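Local coordinates for alpha-L-rhamnosidase (Aspergillus terreus, PDB 6GSZ), which probably hydrolyses terminal non-reducing alpha-L-rhamnose residues in alpha-L-rhamnosides, at residues A1-R13 against Q22-W36. Numbering follows the deposited sequence.
Sequences ALSISQVAFEHHR and QPRVSWRFDGNVSDW. With CA (calcium ion), chain T.
Ser-3 and Asp-30 form a hydrogen-bonded antiparallel pair, and so do Ala-8 and Ser-26. Ser-3 N lies 2.9 Å from Asp-30 O, and Ser-26 N lies 2.9 Å from Ala-8 O. Between these pairs Ser-5 N donates a hydrogen bond to Arg-28 O, and Arg-28 N donates one to Gln-6 O. Strands 3-9 and 25-30 thus make a two-stranded sheet in the N-terminal immunoglobulin-like domain.

The charged contact is at the end of the ladder. Arg-24 meets the Glu-10 carboxylate side-on with two nitrogens. NH2 of Arg-24 is 2.9 Å from OE1 of Glu-10, in a nearly straight bond. NE of Arg-24 reaches OE2 of Glu-10 at 3.0 Å. Both oxygens lie near the guanidinium plane, but the carboxylate is turned 39° from it. The backbone N of Arg-24 adds a third bond to OE2, on its anti side. Glu-10 bends back at chi2 (-74°), which brings its carboxylate to this backbone. Arg-492 also pairs with OE1, and Asp-544 with Arg-24 NH1.

Apolar side chains fill the face carrying Ile-4, Val-7, Phe-9, Val-25, Trp-27 and Phe-29. Ile-4 CG2 packs on Trp-27 CB at 3.7 Å. Strands 78-86 and 99-103 cover this face. At the N-terminal end Leu-2 CD2 sits over a face of Trp-36, 3.6 Å from the centroid of the five-membered ring, a CH-pi contact. With CG anti to the backbone N (chi1 -176°), Leu-2 also sets CD1 against Phe-29 and Val-33.

On the other face Asp-30 OD1 binds a calcium ion at 2.3 Å, with waters as further ligands, one of them modelled doubtfully close. The contact therefore joins an apolar face, packed into the domain core, to a polar face that binds metal and water. The buried Glu-10 carboxylate is balanced by two arginines, which would favour its charged form.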
ATOM      1  N   ALA A   1       9.105 -26.507 -19.411  1.00 53.12           N
ATOM      2  CA  ALA A   1       7.637 -26.647 -19.480  1.00 41.10           C
ATOM      3  C   ALA A   1       7.031 -26.395 -18.097  1.00 28.20           C
ATOM      4  O   ALA A   1       5.920 -25.864 -18.065  1.00 30.28           O
ATOM      5  CB  ALA A   1       7.213 -27.995 -20.056  1.00 46.82           C
ATOM      6  N   LEU A   2       7.707 -26.770 -16.986  1.00 27.68           N
ATOM      7  CA  LEU A   2       7.115 -26.527 -15.665  1.00 22.22           C
ATOM      8  C   LEU A   2       8.140 -26.524 -14.529  1.00 20.09           C
ATOM      9  O   LEU A   2       8.842 -27.507 -14.286  1.00 23.25           O
ATOM     10  CB  LEU A   2       6.075 -27.598 -15.363  1.00 24.13           C
ATOM     11  CG  LEU A   2       5.325 -27.390 -14.050  1.00 25.27           C
ATOM     12  CD1 LEU A   2       4.506 -26.114 -14.085  1.00 27.12           C
ATOM     13  CD2 LEU A   2       4.455 -28.588 -13.762  1.00 32.19           C
ATOM     14  N   SER A   3       8.129 -25.436 -13.748  1.00 17.37           N
ATOM     15  CA  SER A   3       8.970 -25.329 -12.567  1.00 18.34           C
ATOM     16  C   SER A   3       8.274 -24.505 -11.485  1.00 16.22           C
ATOM     17  O   SER A   3       7.287 -23.789 -11.757  1.00 16.84           O
ATOM     18  CB  SER A   3      10.323 -24.723 -12.876  1.00 21.85           C
ATOM     19  OG  SER A   3      10.208 -23.366 -13.267  1.00 25.59           O
ATOM     20  N   ILE A   4       8.847 -24.560 -10.290  1.00 16.95           N
ATOM     21  CA  ILE A   4       8.426 -23.684  -9.189  1.00 16.52           C
ATOM     22  C   ILE A   4       9.331 -22.445  -9.177  1.00 17.30           C
ATOM     23  O   ILE A   4      10.550 -22.580  -9.087  1.00 19.14           O
ATOM     24  CB  ILE A   4       8.443 -24.419  -7.834  1.00 16.59           C
ATOM     25  CG1 ILE A   4       7.315 -25.459  -7.792  1.00 18.51           C
ATOM     26  CG2 ILE A   4       8.336 -23.429  -6.682  1.00 16.76           C
ATOM     27  CD1 ILE A   4       7.369 -26.403  -6.614  1.00 21.03           C
ATOM     28  N   SER A   5       8.705 -21.267  -9.287  1.00 16.89           N
ATOM     29  CA  SER A   5       9.422 -20.008  -9.399  1.00 19.37           C
ATOM     30  C   SER A   5       9.624 -19.318  -8.051  1.00 18.13           C
ATOM     31  O   SER A   5      10.497 -18.473  -7.974  1.00 23.62           O
ATOM     32  CB  SER A   5       8.740 -19.063 -10.333  1.00 22.80           C
ATOM     33  OG  SER A   5       7.401 -18.851  -9.955  1.00 26.79           O
ATOM     34  N   GLN A   6       8.788 -19.614  -7.049  1.00 17.70           N
ATOM     35  CA  GLN A   6       8.808 -18.859  -5.789  1.00 16.41           C
ATOM     36  C   GLN A   6       8.215 -19.788  -4.749  1.00 14.91           C
ATOM     37  O   GLN A   6       7.215 -20.439  -5.032  1.00 18.14           O
ATOM     38  CB  GLN A   6       7.916 -17.593  -5.863  1.00 19.38           C
ATOM     39  CG  GLN A   6       7.848 -16.810  -4.546  1.00 21.21           C
ATOM     40  CD  GLN A   6       6.814 -15.706  -4.433  1.00 25.74           C
ATOM     41  OE1 GLN A   6       7.158 -14.522  -4.370  1.00 39.41           O
ATOM     42  NE2 GLN A   6       5.540 -16.071  -4.338  1.00 21.43           N
ATOM     43  N   VAL A   7       8.857 -19.873  -3.597  1.00 14.04           N
ATOM     44  CA  VAL A   7       8.339 -20.522  -2.413  1.00 13.53           C
ATOM     45  C   VAL A   7       8.286 -19.452  -1.331  1.00 14.66           C
ATOM     46  O   VAL A   7       9.331 -18.799  -1.064  1.00 16.28           O
ATOM     47  CB  VAL A   7       9.193 -21.721  -1.962  1.00 13.70           C
ATOM     48  CG1 VAL A   7       8.651 -22.291  -0.679  1.00 13.75           C
ATOM     49  CG2 VAL A   7       9.205 -22.799  -3.038  1.00 15.41           C
ATOM     50  N   ALA A   8       7.095 -19.243  -0.741  1.00 12.37           N
ATOM     51  CA  ALA A   8       6.919 -18.185   0.202  1.00 11.85           C
ATOM     52  C   ALA A   8       6.088 -18.634   1.406  1.00 10.50           C
ATOM     53  O   ALA A   8       5.246 -19.555   1.324  1.00 11.58           O
ATOM     54  CB  ALA A   8       6.312 -17.004  -0.471  1.00 15.90           C
ATOM     55  N   PHE A   9       6.303 -17.954   2.537  1.00 11.36           N
ATOM     56  CA  PHE A   9       5.660 -18.241   3.786  1.00  9.86           C
ATOM     57  C   PHE A   9       4.658 -17.138   4.130  1.00 11.46           C
ATOM     58  O   PHE A   9       4.999 -15.936   4.074  1.00 11.34           O
ATOM     59  CB  PHE A   9       6.730 -18.366   4.856  1.00 10.22           C
ATOM     60  CG  PHE A   9       7.730 -19.435   4.516  1.00 11.84           C
ATOM     61  CD1 PHE A   9       7.432 -20.778   4.697  1.00 12.05           C
ATOM     62  CD2 PHE A   9       8.907 -19.105   3.863  1.00 12.24           C
ATOM     63  CE1 PHE A   9       8.305 -21.760   4.270  1.00 13.22           C
ATOM     64  CE2 PHE A   9       9.799 -20.090   3.476  1.00 12.72           C
ATOM     65  CZ  PHE A   9       9.496 -21.424   3.658  1.00 13.54           C
ATOM     66  N   GLU A  10       3.426 -17.534   4.502  1.00 11.50           N
ATOM     67  CA  GLU A  10       2.338 -16.567   4.709  1.00 10.27           C
ATOM     68  C   GLU A  10       2.316 -15.636   3.495  1.00 10.59           C
ATOM     69  O   GLU A  10       2.314 -16.089   2.351  1.00 11.50           O
ATOM     70  CB  GLU A  10       2.462 -15.894   6.084  1.00 10.19           C
ATOM     71  CG  GLU A  10       2.357 -16.906   7.221  1.00 10.71           C
ATOM     72  CD  GLU A  10       0.958 -17.452   7.499  1.00 11.10           C
ATOM     73  OE1 GLU A  10       0.024 -16.615   7.500  1.00 11.75           O
ATOM     74  OE2 GLU A  10       0.828 -18.685   7.737  1.00 11.42           O
ATOM     75  N   HIS A  11       2.291 -14.316   3.752  1.00  9.54           N
ATOM     76  CA  HIS A  11       2.328 -13.297   2.727  1.00 10.65           C
ATOM     77  C   HIS A  11       3.660 -12.529   2.746  1.00 12.23           C
ATOM     78  O   HIS A  11       3.790 -11.472   2.084  1.00 13.28           O
ATOM     79  CB  HIS A  11       1.135 -12.356   2.817  1.00 10.77           C
ATOM     80  CG  HIS A  11      -0.149 -13.093   2.627  1.00 11.23           C
ATOM     81  ND1 HIS A  11      -0.601 -13.549   1.384  1.00 11.30           N
ATOM     82  CD2 HIS A  11      -1.024 -13.527   3.547  1.00 10.42           C
ATOM     83  CE1 HIS A  11      -1.728 -14.201   1.585  1.00 12.71           C
ATOM     84  NE2 HIS A  11      -1.996 -14.244   2.881  1.00 11.25           N
ATOM     85  N   HIS A  12       4.666 -13.153   3.348  1.00 11.32           N
ATOM     86  CA  HIS A  12       5.993 -12.539   3.418  1.00 11.67           C
ATOM     87  C   HIS A  12       6.748 -12.726   2.100  1.00 12.98           C
ATOM     88  O   HIS A  12       6.708 -13.818   1.509  1.00 13.75           O
ATOM     89  CB  HIS A  12       6.813 -13.211   4.507  1.00 12.06           C
ATOM     90  CG  HIS A  12       6.202 -13.232   5.875  1.00 11.02           C
ATOM     91  ND1 HIS A  12       6.074 -12.081   6.651  1.00 11.88           N
ATOM     92  CD2 HIS A  12       5.787 -14.246   6.656  1.00 12.06           C
ATOM     93  CE1 HIS A  12       5.546 -12.439   7.822  1.00 10.71           C
ATOM     94  NE2 HIS A  12       5.333 -13.764   7.835  1.00 12.43           N
ATOM     95  N   ARG A  13       7.489 -11.721   1.647  1.00 12.01           N
ATOM     96  CA  ARG A  13       8.341 -11.876   0.476  1.00 13.47           C
ATOM     97  C   ARG A  13       9.553 -12.759   0.823  1.00 15.65           C
ATOM     98  O   ARG A  13      10.021 -13.563   0.008  1.00 19.33           O
ATOM     99  CB  ARG A  13       8.807 -10.532  -0.095  1.00 15.62           C
ATOM    100  CG  ARG A  13       7.691  -9.621  -0.584  1.00 17.43           C
ATOM    101  CD  ARG A  13       8.135  -8.479  -1.495  1.00 18.23           C
ATOM    102  NE  ARG A  13       8.692  -9.001  -2.748  1.00 18.08           N
ATOM    103  CZ  ARG A  13       9.285  -8.271  -3.686  1.00 15.87           C
ATOM    104  NH1 ARG A  13       9.394  -6.951  -3.519  1.00 16.84           N
ATOM    105  NH2 ARG A  13       9.755  -8.853  -4.791  1.00 20.52           N
ATOM    106  N   GLN A  22       4.303 -21.909  12.762  1.00 11.58           N
ATOM    107  CA  GLN A  22       3.769 -22.920  11.813  1.00 11.75           C
ATOM    108  C   GLN A  22       3.352 -22.158  10.555  1.00 10.94           C
ATOM    109  O   GLN A  22       2.171 -22.139  10.180  1.00 12.66           O
ATOM    110  CB  GLN A  22       2.617 -23.711  12.442  1.00 14.44           C
ATOM    111  CG  GLN A  22       3.017 -24.482  13.690  1.00 16.19           C
ATOM    112  CD  GLN A  22       1.847 -25.150  14.362  1.00 22.59           C
ATOM    113  OE1 GLN A  22       1.483 -26.256  14.024  1.00 37.16           O
ATOM    114  NE2 GLN A  22       1.205 -24.445  15.245  1.00 30.90           N
ATOM    115  N   PRO A  23       4.287 -21.501   9.843  1.00 11.02           N
ATOM    116  CA  PRO A  23       3.924 -20.651   8.706  1.00 10.44           C
ATOM    117  C   PRO A  23       3.378 -21.497   7.558  1.00 11.03           C
ATOM    118  O   PRO A  23       3.964 -22.552   7.223  1.00 12.04           O
ATOM    119  CB  PRO A  23       5.250 -19.992   8.313  1.00 11.34           C
ATOM    120  CG  PRO A  23       6.284 -20.960   8.786  1.00 11.91           C
ATOM    121  CD  PRO A  23       5.736 -21.489  10.100  1.00 12.71           C
ATOM    122  N   ARG A  24       2.313 -21.001   6.915  1.00 10.17           N
ATOM    123  CA  ARG A  24       1.780 -21.663   5.727  1.00  9.27           C
ATOM    124  C   ARG A  24       2.736 -21.427   4.563  1.00 10.27           C
ATOM    125  O   ARG A  24       3.470 -20.432   4.533  1.00 11.77           O
ATOM    126  CB  ARG A  24       0.359 -21.146   5.453  1.00 11.60           C
ATOM    127  CG  ARG A  24      -0.630 -21.529   6.558  1.00 11.20           C
ATOM    128  CD  ARG A  24      -1.956 -20.844   6.386  1.00 11.07           C
ATOM    129  NE  ARG A  24      -1.833 -19.413   6.537  1.00 10.74           N
ATOM    130  CZ  ARG A  24      -2.695 -18.520   6.078  1.00 11.44           C
ATOM    131  NH1 ARG A  24      -3.788 -18.934   5.443  1.00 10.91           N
ATOM    132  NH2 ARG A  24      -2.475 -17.209   6.221  1.00 11.98           N
ATOM    133  N   VAL A  25       2.674 -22.342   3.580  1.00 10.31           N
ATOM    134  CA  VAL A  25       3.600 -22.397   2.475  1.00 11.14           C
ATOM    135  C   VAL A  25       2.815 -22.255   1.173  1.00 10.68           C
ATOM    136  O   VAL A  25       1.763 -22.864   1.003  1.00 11.61           O
ATOM    137  CB  VAL A  25       4.427 -23.703   2.493  1.00 12.09           C
ATOM    138  CG1 VAL A  25       5.533 -23.656   1.458  1.00 12.60           C
ATOM    139  CG2 VAL A  25       4.963 -23.988   3.897  1.00 13.18           C
ATOM    140  N   SER A  26       3.384 -21.536   0.224  1.00 10.64           N
ATOM    141  CA  SER A  26       2.831 -21.362  -1.123  1.00 11.01           C
ATOM    142  C   SER A  26       3.945 -21.471  -2.162  1.00 11.67           C
ATOM    143  O   SER A  26       5.074 -21.094  -1.885  1.00 13.27           O
ATOM    144  CB  SER A  26       2.159 -20.017  -1.297  1.00 11.30           C
ATOM    145  OG  SER A  26       1.165 -19.777  -0.325  1.00 11.95           O
ATOM    146  N   TRP A  27       3.619 -21.971  -3.347  1.00 12.38           N
ATOM    147  CA  TRP A  27       4.576 -21.950  -4.427  1.00 13.79           C
ATOM    148  C   TRP A  27       3.891 -21.484  -5.693  1.00 14.43           C
ATOM    149  O   TRP A  27       2.810 -21.970  -6.030  1.00 17.81           O
ATOM    150  CB  TRP A  27       5.256 -23.316  -4.599  1.00 13.45           C
ATOM    151  CG  TRP A  27       4.325 -24.497  -4.572  1.00 12.84           C
ATOM    152  CD1 TRP A  27       3.820 -25.214  -5.627  1.00 13.90           C
ATOM    153  CD2 TRP A  27       3.919 -25.189  -3.391  1.00 12.38           C
ATOM    154  NE1 TRP A  27       3.083 -26.252  -5.144  1.00 14.66           N
ATOM    155  CE2 TRP A  27       3.126 -26.286  -3.795  1.00 12.35           C
ATOM    156  CE3 TRP A  27       4.154 -24.977  -2.019  1.00 13.61           C
ATOM    157  CZ2 TRP A  27       2.566 -27.149  -2.875  1.00 13.82           C
ATOM    158  CZ3 TRP A  27       3.601 -25.838  -1.103  1.00 13.14           C
ATOM    159  CH2 TRP A  27       2.807 -26.921  -1.532  1.00 13.07           C
ATOM    160  N   ARG A  28       4.574 -20.652  -6.446  1.00 13.68           N
ATOM    161  CA  ARG A  28       4.123 -20.215  -7.745  0.50 15.45           C
ATOM    162  C   ARG A  28       4.829 -21.031  -8.838  1.00 15.49           C
ATOM    163  O   ARG A  28       5.971 -21.419  -8.686  1.00 17.06           O
ATOM    164  CB  ARG A  28       4.423 -18.720  -7.773  0.50 17.13           C
ATOM    165  CG  ARG A  28       3.766 -17.954  -8.898  0.50 18.90           C
ATOM    166  CD  ARG A  28       4.028 -16.491  -8.603  0.50 23.34           C
ATOM    167  NE  ARG A  28       2.948 -15.891  -7.829  0.50 24.56           N
ATOM    168  CZ  ARG A  28       3.019 -14.751  -7.170  0.50 26.92           C
ATOM    169  NH1 ARG A  28       1.901 -14.077  -6.947  0.50 20.82           N
ATOM    170  NH2 ARG A  28       4.183 -14.303  -6.729  0.50 30.29           N
ATOM    171  N   PHE A  29       4.127 -21.263  -9.947  1.00 14.57           N
ATOM    172  CA  PHE A  29       4.623 -22.034 -11.055  1.00 14.76           C
ATOM    173  C   PHE A  29       5.051 -21.134 -12.207  1.00 17.65           C
ATOM    174  O   PHE A  29       4.508 -20.017 -12.404  1.00 20.89           O
ATOM    175  CB  PHE A  29       3.519 -22.960 -11.557  1.00 14.97           C
ATOM    176  CG  PHE A  29       3.031 -23.972 -10.558  1.00 13.74           C
ATOM    177  CD1 PHE A  29       3.765 -25.118 -10.270  1.00 14.42           C
ATOM    178  CD2 PHE A  29       1.844 -23.761  -9.875  1.00 13.35           C
ATOM    179  CE1 PHE A  29       3.281 -26.066  -9.386  1.00 14.19           C
ATOM    180  CE2 PHE A  29       1.400 -24.680  -8.943  1.00 14.25           C
ATOM    181  CZ  PHE A  29       2.099 -25.845  -8.721  1.00 14.84           C
ATOM    182  N   ASP A  30       5.989 -21.652 -13.000  1.00 18.78           N
ATOM    183  CA  ASP A  30       6.388 -21.049 -14.283  1.00 19.84           C
ATOM    184  C   ASP A  30       6.361 -22.175 -15.324  1.00 21.42           C
ATOM    185  O   ASP A  30       6.744 -23.274 -15.059  1.00 24.59           O
ATOM    186  CB  ASP A  30       7.751 -20.358 -14.157  1.00 22.65           C
ATOM    187  CG  ASP A  30       8.228 -19.538 -15.339  1.00 34.89           C
ATOM    188  OD1 ASP A  30       7.469 -19.334 -16.331  1.00 45.48           O
ATOM    189  OD2 ASP A  30       9.370 -19.089 -15.248  1.00 52.88           O
ATOM    190  N   GLY A  31       5.943 -21.864 -16.537  1.00 25.51           N
ATOM    191  CA  GLY A  31       5.948 -22.860 -17.579  1.00 25.12           C
ATOM    192  C   GLY A  31       4.704 -22.772 -18.434  1.00 22.87           C
ATOM    193  O   GLY A  31       3.733 -22.246 -18.041  1.00 25.57           O
ATOM    194  N   ASN A  32       4.773 -23.345 -19.627  1.00 26.02           N
ATOM    195  CA  ASN A  32       3.712 -23.208 -20.619  1.00 25.29           C
ATOM    196  C   ASN A  32       2.925 -24.524 -20.775  1.00 24.03           C
ATOM    197  O   ASN A  32       2.142 -24.662 -21.712  1.00 28.42           O
ATOM    198  CB  ASN A  32       4.271 -22.703 -21.962  1.00 29.62           C
ATOM    199  CG  ASN A  32       5.211 -23.697 -22.607  1.00 35.57           C
ATOM    200  OD1 ASN A  32       5.601 -24.663 -21.963  1.00 39.18           O
ATOM    201  ND2 ASN A  32       5.600 -23.472 -23.863  1.00 50.86           N
ATOM    202  N   VAL A  33       3.072 -25.453 -19.823  1.00 21.99           N
ATOM    203  CA  VAL A  33       2.374 -26.730 -19.853  1.00 22.87           C
ATOM    204  C   VAL A  33       0.850 -26.522 -19.997  1.00 21.16           C
ATOM    205  O   VAL A  33       0.260 -25.638 -19.403  1.00 20.44           O
ATOM    206  CB  VAL A  33       2.719 -27.554 -18.601  1.00 26.70           C
ATOM    207  CG1 VAL A  33       2.279 -26.872 -17.298  1.00 21.89           C
ATOM    208  CG2 VAL A  33       2.164 -28.956 -18.709  1.00 32.12           C
ATOM    209  N   SER A  34       0.229 -27.431 -20.746  1.00 22.50           N
ATOM    210  CA  SER A  34      -1.181 -27.433 -21.083  1.00 20.89           C
ATOM    211  C   SER A  34      -1.995 -28.265 -20.089  1.00 18.70           C
ATOM    212  O   SER A  34      -1.645 -29.405 -19.792  1.00 23.93           O
ATOM    213  CB  SER A  34      -1.399 -27.976 -22.485  1.00 24.28           C
ATOM    214  OG  SER A  34      -0.987 -27.041 -23.467  1.00 33.56           O
ATOM    215  N   ASP A  35      -3.119 -27.695 -19.643  1.00 18.40           N
ATOM    216  CA  ASP A  35      -4.148 -28.384 -18.841  1.00 18.04           C
ATOM    217  C   ASP A  35      -3.537 -29.085 -17.627  1.00 19.69           C
ATOM    218  O   ASP A  35      -3.933 -30.189 -17.251  1.00 21.96           O
ATOM    219  CB  ASP A  35      -4.898 -29.419 -19.685  1.00 20.82           C
ATOM    220  CG  ASP A  35      -5.802 -28.802 -20.706  1.00 31.47           C
ATOM    221  OD1 ASP A  35      -6.368 -27.741 -20.459  1.00 38.63           O
ATOM    222  OD2 ASP A  35      -5.970 -29.447 -21.734  1.00 48.40           O
ATOM    223  N   TRP A  36      -2.613 -28.401 -16.952  1.00 17.39           N
ATOM    224  CA  TRP A  36      -1.895 -29.021 -15.860  1.00 18.03           C
ATOM    225  C   TRP A  36      -2.554 -28.683 -14.520  1.00 14.83           C
ATOM    226  O   TRP A  36      -2.844 -27.506 -14.246  1.00 15.61           O
ATOM    227  CB  TRP A  36      -0.436 -28.552 -15.876  1.00 17.92           C
ATOM    228  CG  TRP A  36       0.448 -29.301 -14.929  1.00 16.46           C
ATOM    229  CD1 TRP A  36       1.206 -30.396 -15.210  1.00 18.42           C
ATOM    230  CD2 TRP A  36       0.693 -28.987 -13.539  1.00 15.46           C
ATOM    231  NE1 TRP A  36       1.883 -30.807 -14.099  1.00 17.39           N
ATOM    232  CE2 TRP A  36       1.591 -29.962 -13.059  1.00 16.39           C
ATOM    233  CE3 TRP A  36       0.234 -27.999 -12.646  1.00 14.25           C
ATOM    234  CZ2 TRP A  36       2.033 -29.979 -11.738  1.00 15.28           C
ATOM    235  CZ3 TRP A  36       0.697 -28.011 -11.348  1.00 15.86           C
ATOM    236  CH2 TRP A  36       1.597 -28.969 -10.905  1.00 16.19           C
TER
HETATM  237 CA    CA T 938       6.595 -17.820 -17.878  0.50 45.80          CA
HETATM  238  O   HOH W   1       9.911 -23.256 -16.156  1.00 39.66           O
HETATM  239  O   HOH W   2       5.666 -17.497 -11.561  1.00 39.43           O
HETATM  240  O   HOH W   3       2.493 -18.754   1.725  1.00 12.47           O
HETATM  241  O   HOH W   4       0.323 -19.876  10.119  1.00 25.46           O
HETATM  242  O   HOH W   5       5.460 -19.593 -18.718  1.00 44.85           O
HETATM  243  O   HOH W   6       5.644 -17.189 -16.296  1.00 61.63           O
HETATM  244  O   HOH W   7       4.752 -16.122 -18.521  1.00 37.01           O